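PDB 4PT7: replication initiator A family protein from Staphylococcus aureus CA-347, which probably initiates replication of staphylococcal multiresistance plasmids by binding and assembling at the plasmid's replication origin. Local coordinates for residues Met36-Ala39 with Tyr40-Arg44; Pro113-Glu117 with Arg118-Lys122. One frame throughout, in Å; residues are numbered along the deposited sequence.

Contact 1: Met36-Ala39 with Tyr40-Arg44; sequences MKIA and YAILR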
ATOM      1  N   MET B  36       8.550  -4.223  -6.563  1.00 34.05           N
ATOM      2  CA  MET B  36       9.025  -3.905  -7.901  1.00 38.24           C
ATOM      3  C   MET B  36       9.015  -5.155  -8.786  1.00 41.06           C
ATOM      4  O   MET B  36       8.634  -5.097  -9.960  1.00 40.32           O
ATOM      5  CB  MET B  36      10.455  -3.366  -7.838  1.00 35.10           C
ATOM      6  CG  MET B  36      10.583  -1.909  -7.385  1.00 40.42           C
ATOM      7  SD  MET B  36      12.271  -1.457  -6.950  1.00 43.03           S
ATOM      8  CE  MET B  36      11.983  -0.250  -5.643  1.00 43.34           C
ATOM      9  N   LYS B  37       9.472  -6.275  -8.231  1.00 34.94           N
ATOM     10  CA  LYS B  37       9.509  -7.520  -8.988  1.00 35.81           C
ATOM     11  C   LYS B  37       8.088  -7.949  -9.346  1.00 33.89           C
ATOM     12  O   LYS B  37       7.815  -8.357 -10.468  1.00 35.34           O
ATOM     13  CB  LYS B  37      10.211  -8.613  -8.175  1.00 35.37           C
ATOM     14  CG  LYS B  37      11.698  -8.342  -7.973  1.00 38.65           C
ATOM     15  CD  LYS B  37      12.342  -9.371  -7.058  1.00 38.64           C
ATOM     16  CE  LYS B  37      13.750  -8.923  -6.690  1.00 40.27           C
ATOM     17  NZ  LYS B  37      14.407  -9.848  -5.742  1.00 39.96           N
ATOM     18  N   ILE B  38       7.181  -7.853  -8.383  1.00 32.18           N
ATOM     19  CA  ILE B  38       5.797  -8.227  -8.612  1.00 31.84           C
ATOM     20  C   ILE B  38       5.139  -7.261  -9.604  1.00 35.00           C
ATOM     21  O   ILE B  38       4.520  -7.698 -10.580  1.00 30.74           O
ATOM     22  CB  ILE B  38       5.039  -8.280  -7.265  1.00 34.18           C
ATOM     23  CG1 ILE B  38       5.519  -9.506  -6.480  1.00 36.40           C
ATOM     24  CG2 ILE B  38       3.538  -8.326  -7.489  1.00 32.69           C
ATOM     25  CD1 ILE B  38       5.019  -9.588  -5.059  1.00 28.05           C
ATOM     26  N   ALA B  39       5.302  -5.959  -9.376  1.00 32.38           N
ATOM     27  CA  ALA B  39       4.734  -4.962 -10.274  1.00 33.30           C
ATOM     28  C   ALA B  39       5.207  -5.233 -11.706  1.00 35.61           C
ATOM     29  O   ALA B  39       4.423  -5.155 -12.650  1.00 34.85           O
ATOM     30  CB  ALA B  39       5.160  -3.557  -9.847  1.00 30.29           C
ATOM     31  N   TYR B  40       6.492  -5.541 -11.860  1.00 34.38           N
ATOM     32  CA  TYR B  40       7.049  -5.811 -13.180  1.00 33.65           C
ATOM     33  C   TYR B  40       6.273  -6.962 -13.816  1.00 34.24           C
ATOM     34  O   TYR B  40       5.872  -6.885 -14.981  1.00 31.20           O
ATOM     35  CB  TYR B  40       8.528  -6.192 -13.069  1.00 28.00           C
ATOM     36  CG  TYR B  40       9.168  -6.545 -14.395  1.00 39.34           C
ATOM     37  CD1 TYR B  40       9.829  -5.577 -15.163  1.00 32.46           C
ATOM     38  CD2 TYR B  40       9.077  -7.845 -14.908  1.00 35.27           C
ATOM     39  CE1 TYR B  40      10.373  -5.900 -16.415  1.00 36.83           C
ATOM     40  CE2 TYR B  40       9.620  -8.175 -16.147  1.00 33.50           C
ATOM     41  CZ  TYR B  40      10.258  -7.199 -16.894  1.00 37.18           C
ATOM     42  OH  TYR B  40      10.755  -7.517 -18.129  1.00 39.78           O
ATOM     43  N   ALA B  41       6.043  -8.018 -13.038  1.00 30.22           N
ATOM     44  CA  ALA B  41       5.334  -9.186 -13.546  1.00 34.19           C
ATOM     45  C   ALA B  41       3.893  -8.861 -13.930  1.00 36.26           C
ATOM     46  O   ALA B  41       3.368  -9.398 -14.901  1.00 39.01           O
ATOM     47  CB  ALA B  41       5.377 -10.311 -12.520  1.00 30.71           C
ATOM     48  N   ILE B  42       3.251  -7.977 -13.173  1.00 36.91           N
ATOM     49  CA  ILE B  42       1.881  -7.597 -13.478  1.00 34.87           C
ATOM     50  C   ILE B  42       1.840  -6.769 -14.761  1.00 36.66           C
ATOM     51  O   ILE B  42       0.971  -6.979 -15.608  1.00 39.61           O
ATOM     52  CB  ILE B  42       1.241  -6.804 -12.320  1.00 34.07           C
ATOM     53  CG1 ILE B  42       1.148  -7.698 -11.079  1.00 36.81           C
ATOM     54  CG2 ILE B  42      -0.137  -6.299 -12.733  1.00 30.81           C
ATOM     55  CD1 ILE B  42       0.435  -7.068  -9.900  1.00 34.21           C
ATOM     56  N   LEU B  43       2.776  -5.839 -14.919  1.00 33.83           N
ATOM     57  CA  LEU B  43       2.793  -5.036 -16.138  1.00 35.20           C
ATOM     58  C   LEU B  43       3.106  -5.917 -17.354  1.00 38.80           C
ATOM     59  O   LEU B  43       2.627  -5.656 -18.460  1.00 35.35           O
ATOM     60  CB  LEU B  43       3.809  -3.899 -16.030  1.00 30.55           C
ATOM     61  CG  LEU B  43       3.469  -2.792 -15.025  1.00 39.78           C
ATOM     62  CD1 LEU B  43       4.591  -1.758 -14.989  1.00 38.45           C
ATOM     63  CD2 LEU B  43       2.162  -2.127 -15.412  1.00 36.92           C
ATOM     64  N   ARG B  44       3.902  -6.964 -17.139  1.00 37.37           N
ATOM     65  CA  ARG B  44       4.275  -7.886 -18.208  1.00 38.91           C
ATOM     66  C   ARG B  44       3.019  -8.557 -18.745  1.00 39.24           C
ATOM     67  O   ARG B  44       2.833  -8.685 -19.956  1.00 39.89           O
ATOM     68  CB  ARG B  44       5.250  -8.946 -17.677  1.00 42.11           C
ATOM     69  CG  ARG B  44       5.574 -10.041 -18.670  1.00 44.78           C
ATOM     70  CD  ARG B  44       6.501 -11.084 -18.072  1.00 50.88           C
ATOM     71  NE  ARG B  44       7.631 -11.261 -18.966  1.00 55.84           N
ATOM     72  CZ  ARG B  44       7.638 -12.067 -20.018  1.00 49.88           C
ATOM     73  NH1 ARG B  44       8.717 -12.127 -20.781  1.00 46.94           N
ATOM     74  NH2 ARG B  44       6.599 -12.845 -20.274  1.00 47.58           N
TER
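Two successive turns of the long helix 34-52, Met-36 to Arg-44, lie in the RepA N-terminal region, which belongs to a helix-turn-helix family and is probably a winged helix. Four consecutive i to i+4 backbone hydrogen bonds establish the alpha-helical geometry: Tyr-40 N to Met-36 O at 2.9 Å, then Ala-41 to Lys-37, Ile-42 to Ile-38, and Leu-43 N to Ala-39 O at 2.9 Å with an N-H...O angle of 166°.

The apolar side-chain pair along this stretch of helix is Ile-38 with Ile-42. The CG2 branch of Ile-38 meets CD1 of Ile-42 at 4.1 Å, the two chains crossing at a slant. In Ile-42, CG1 sits beside the backbone N (chi1 -64°) and leans back over the preceding turn, where it lies 3.4 Å from Ile-38 O. Leu-43 repeats the pattern one residue on, its CG 3.5 Å from Ala-39 O. Ala-41 CB rests 3.4 Å from Ile-38 O.

Tyr-40 behaves differently. With CG anti to the backbone N (chi1 178°), the ring swings off the helix; CB alone stays close, 3.3 Å from Met-36 O, while the hydroxyl bonds Met-111 O and the ring meets Phe-23 edge-to-face. Lys-37 likewise sends its amine outward, to Phe-23 O. Different sides of the helix therefore serve different neighbours: Ala-39 packs on Ile-85 of helix 79-91, Leu-43 on Leu-110 of strand 107-110, and Ala-41 on Ile-19 of strand 16-20, while Ile-38 packs on Asn-34 of the second subunit. A core helix packed against helix 79-91 and the 95-98/107-110 hairpin is consistent with a winged helix-turn-helix fold.

Contact 2: Pro113-Glu117 with Arg118-Lys122; sequences PIVTE and RDIYK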
ATOM      1  N   PRO B 113      14.631  -7.941 -19.196  1.00 39.05           N
ATOM      2  CA  PRO B 113      15.829  -7.920 -18.366  1.00 38.51           C
ATOM      3  C   PRO B 113      17.083  -8.322 -19.126  1.00 43.25           C
ATOM      4  O   PRO B 113      17.019  -8.792 -20.262  1.00 41.31           O
ATOM      5  CB  PRO B 113      15.492  -8.907 -17.262  1.00 37.21           C
ATOM      6  CG  PRO B 113      14.622  -9.901 -17.963  1.00 36.90           C
ATOM      7  CD  PRO B 113      13.708  -8.996 -18.747  1.00 38.79           C
ATOM      8  N   ILE B 114      18.221  -8.117 -18.478  1.00 43.38           N
ATOM      9  CA  ILE B 114      19.524  -8.447 -19.028  1.00 43.93           C
ATOM     10  C   ILE B 114      19.988  -9.734 -18.362  1.00 43.36           C
ATOM     11  O   ILE B 114      19.727  -9.958 -17.177  1.00 42.74           O
ATOM     12  CB  ILE B 114      20.558  -7.333 -18.720  1.00 47.79           C
ATOM     13  CG1 ILE B 114      20.175  -6.043 -19.446  1.00 53.39           C
ATOM     14  CG2 ILE B 114      21.953  -7.778 -19.135  1.00 48.96           C
ATOM     15  CD1 ILE B 114      20.123  -6.181 -20.958  1.00 57.50           C
ATOM     16  N   VAL B 115      20.668 -10.581 -19.122  1.00 43.49           N
ATOM     17  CA  VAL B 115      21.176 -11.833 -18.579  1.00 46.29           C
ATOM     18  C   VAL B 115      22.660 -11.957 -18.906  1.00 45.65           C
ATOM     19  O   VAL B 115      23.058 -11.833 -20.063  1.00 47.77           O
ATOM     20  CB  VAL B 115      20.431 -13.046 -19.175  1.00 51.94           C
ATOM     21  CG1 VAL B 115      20.884 -14.316 -18.489  1.00 54.73           C
ATOM     22  CG2 VAL B 115      18.932 -12.865 -19.007  1.00 57.13           C
ATOM     23  N   THR B 116      23.476 -12.189 -17.884  1.00 46.34           N
ATOM     24  CA  THR B 116      24.919 -12.333 -18.080  1.00 51.03           C
ATOM     25  C   THR B 116      25.317 -13.792 -17.864  1.00 52.93           C
ATOM     26  O   THR B 116      24.498 -14.609 -17.417  1.00 41.84           O
ATOM     27  CB  THR B 116      25.726 -11.489 -17.071  1.00 52.47           C
ATOM     28  OG1 THR B 116      25.589 -12.063 -15.763  1.00 50.09           O
ATOM     29  CG2 THR B 116      25.228 -10.047 -17.044  1.00 52.66           C
ATOM     30  N   GLU B 117      26.576 -14.107 -18.170  1.00 55.34           N
ATOM     31  CA  GLU B 117      27.096 -15.462 -17.994  1.00 60.07           C
ATOM     32  C   GLU B 117      26.867 -15.921 -16.563  1.00 57.77           C
ATOM     33  O   GLU B 117      26.412 -17.037 -16.322  1.00 59.46           O
ATOM     34  CB  GLU B 117      28.596 -15.525 -18.278  1.00 65.26           C
ATOM     35  CG  GLU B 117      29.014 -15.166 -19.687  1.00 72.92           C
ATOM     36  CD  GLU B 117      30.515 -15.356 -19.883  1.00 82.42           C
ATOM     37  OE1 GLU B 117      30.978 -16.522 -19.848  1.00 81.55           O
ATOM     38  OE2 GLU B 117      31.233 -14.342 -20.059  1.00 81.02           O
ATOM     39  N   ARG B 118      27.190 -15.060 -15.608  1.00 56.10           N
ATOM     40  CA  ARG B 118      26.999 -15.427 -14.215  1.00 58.79           C
ATOM     41  C   ARG B 118      25.540 -15.784 -13.948  1.00 52.86           C
ATOM     42  O   ARG B 118      25.262 -16.725 -13.211  1.00 54.05           O
ATOM     43  CB  ARG B 118      27.447 -14.296 -13.279  1.00 66.82           C
ATOM     44  CG  ARG B 118      28.933 -13.990 -13.355  1.00 78.59           C
ATOM     45  CD  ARG B 118      29.400 -13.055 -12.232  1.00 84.91           C
ATOM     46  NE  ARG B 118      29.366 -13.695 -10.916  1.00 91.42           N
ATOM     47  CZ  ARG B 118      28.313 -13.701 -10.100  1.00 97.02           C
ATOM     48  NH1 ARG B 118      27.182 -13.095 -10.450  1.00 97.19           N
ATOM     49  NH2 ARG B 118      28.391 -14.318  -8.927  1.00 97.01           N
ATOM     50  N   ASP B 119      24.614 -15.037 -14.546  1.00 49.32           N
ATOM     51  CA  ASP B 119      23.191 -15.319 -14.361  1.00 46.92           C
ATOM     52  C   ASP B 119      22.877 -16.710 -14.897  1.00 42.10           C
ATOM     53  O   ASP B 119      22.200 -17.503 -14.229  1.00 41.77           O
ATOM     54  CB  ASP B 119      22.318 -14.288 -15.089  1.00 47.11           C
ATOM     55  CG  ASP B 119      22.481 -12.889 -14.536  1.00 48.02           C
ATOM     56  OD1 ASP B 119      22.482 -12.743 -13.300  1.00 48.43           O
ATOM     57  OD2 ASP B 119      22.599 -11.938 -15.338  1.00 49.31           O
ATOM     58  N   ILE B 120      23.373 -16.994 -16.101  1.00 43.40           N
ATOM     59  CA  ILE B 120      23.181 -18.292 -16.742  1.00 46.06           C
ATOM     60  C   ILE B 120      23.697 -19.370 -15.791  1.00 47.67           C
ATOM     61  O   ILE B 120      22.980 -20.311 -15.438  1.00 49.57           O
ATOM     62  CB  ILE B 120      23.985 -18.405 -18.067  1.00 50.93           C
ATOM     63  CG1 ILE B 120      23.610 -17.268 -19.020  1.00 48.99           C
ATOM     64  CG2 ILE B 120      23.704 -19.758 -18.742  1.00 44.68           C
ATOM     65  CD1 ILE B 120      22.184 -17.291 -19.471  1.00 54.63           C
ATOM     66  N   TYR B 121      24.951 -19.220 -15.382  1.00 46.95           N
ATOM     67  CA  TYR B 121      25.586 -20.168 -14.478  1.00 50.27           C
ATOM     68  C   TYR B 121      24.749 -20.393 -13.223  1.00 49.08           C
ATOM     69  O   TYR B 121      24.427 -21.533 -12.872  1.00 47.48           O
ATOM     70  CB  TYR B 121      26.978 -19.662 -14.085  1.00 54.47           C
ATOM     71  CG  TYR B 121      27.697 -20.525 -13.068  1.00 64.09           C
ATOM     72  CD1 TYR B 121      28.318 -21.718 -13.444  1.00 69.12           C
ATOM     73  CD2 TYR B 121      27.746 -20.153 -11.724  1.00 66.92           C
ATOM     74  CE1 TYR B 121      28.974 -22.519 -12.502  1.00 72.86           C
ATOM     75  CE2 TYR B 121      28.393 -20.940 -10.778  1.00 72.73           C
ATOM     76  CZ  TYR B 121      29.004 -22.122 -11.169  1.00 76.18           C
ATOM     77  OH  TYR B 121      29.637 -22.899 -10.224  1.00 80.34           O
ATOM     78  N   LYS B 122      24.390 -19.304 -12.549  1.00 45.49           N
ATOM     79  CA  LYS B 122      23.610 -19.421 -11.327  1.00 46.91           C
ATOM     80  C   LYS B 122      22.252 -20.076 -11.531  1.00 43.44           C
ATOM     81  O   LYS B 122      21.851 -20.939 -10.748  1.00 44.73           O
ATOM     82  CB  LYS B 122      23.420 -18.049 -10.675  1.00 55.01           C
ATOM     83  CG  LYS B 122      24.678 -17.477 -10.023  1.00 62.75           C
ATOM     84  CD  LYS B 122      24.331 -16.255  -9.167  1.00 68.28           C
ATOM     85  CE  LYS B 122      25.552 -15.692  -8.437  1.00 68.05           C
ATOM     86  NZ  LYS B 122      25.216 -14.492  -7.603  1.00 68.37           N
TER
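A single carboxylate oxygen, Asp-119 OD2, takes two bonds from Thr-116, which stands at the N-cap of helix 117-126. The stronger comes from the backbone: Thr-116 N lies 2.7 Å from Asp-119 OD2, on the anti side of the carboxylate and slightly out of its plane. Its N-H...O angle is 164°. In return Thr-116 OG1 accepts from Asp-119 N, 3.4 Å away. This pair of bonds forms a capping box, its second arm weak; a further weak bond joins Thr-116 OG1 to Asp-119 OD2 at 3.0 Å.

A chi1 of 70°, with OG1 between the backbone N and the carbonyl carbon, turns the Thr-116 hydroxyl towards both the backbone N and the carboxylate of Asp-119. Just inside the cap, Ile-120 N bonds Thr-116 O at 2.9 Å, and Tyr-121 N bonds Glu-117 O at 2.8 Å in an almost straight line (179°).

Val-115 flanks the box, its CG1 3.4 Å from Ile-120 CD1, the chains crossing at about a right angle. On the second subunit, Lys-13 packs on Val-115 and Tyr-12 on Ile-120.

Asp-119 is buried against Val-22 and Thr-25; burial alone would disfavour a charge, but Thr-116's bonds and the helix N terminus probably favour the ionised carboxylate.

How the contacts relate
Along the chain the two contacts stand in series, neither nested nor crossed. Each is local, so neither closes a long loop: contact 1 lies within helix 34-52, and contact 2 marks the passage from the loop after strand 107-110 into helix 117-126. Their centres are 20 Å apart, one close to the centre of the folded chain, the other at its surface. They nevertheless meet where Pro-113 CD packs 3.4 Å from Tyr-40 OH, setting the start of the C-terminal segment against the central helix. Both also pack on helix 22-25, through Phe-23, and both touch the second subunit, linking core and C-terminal helix to the assembly.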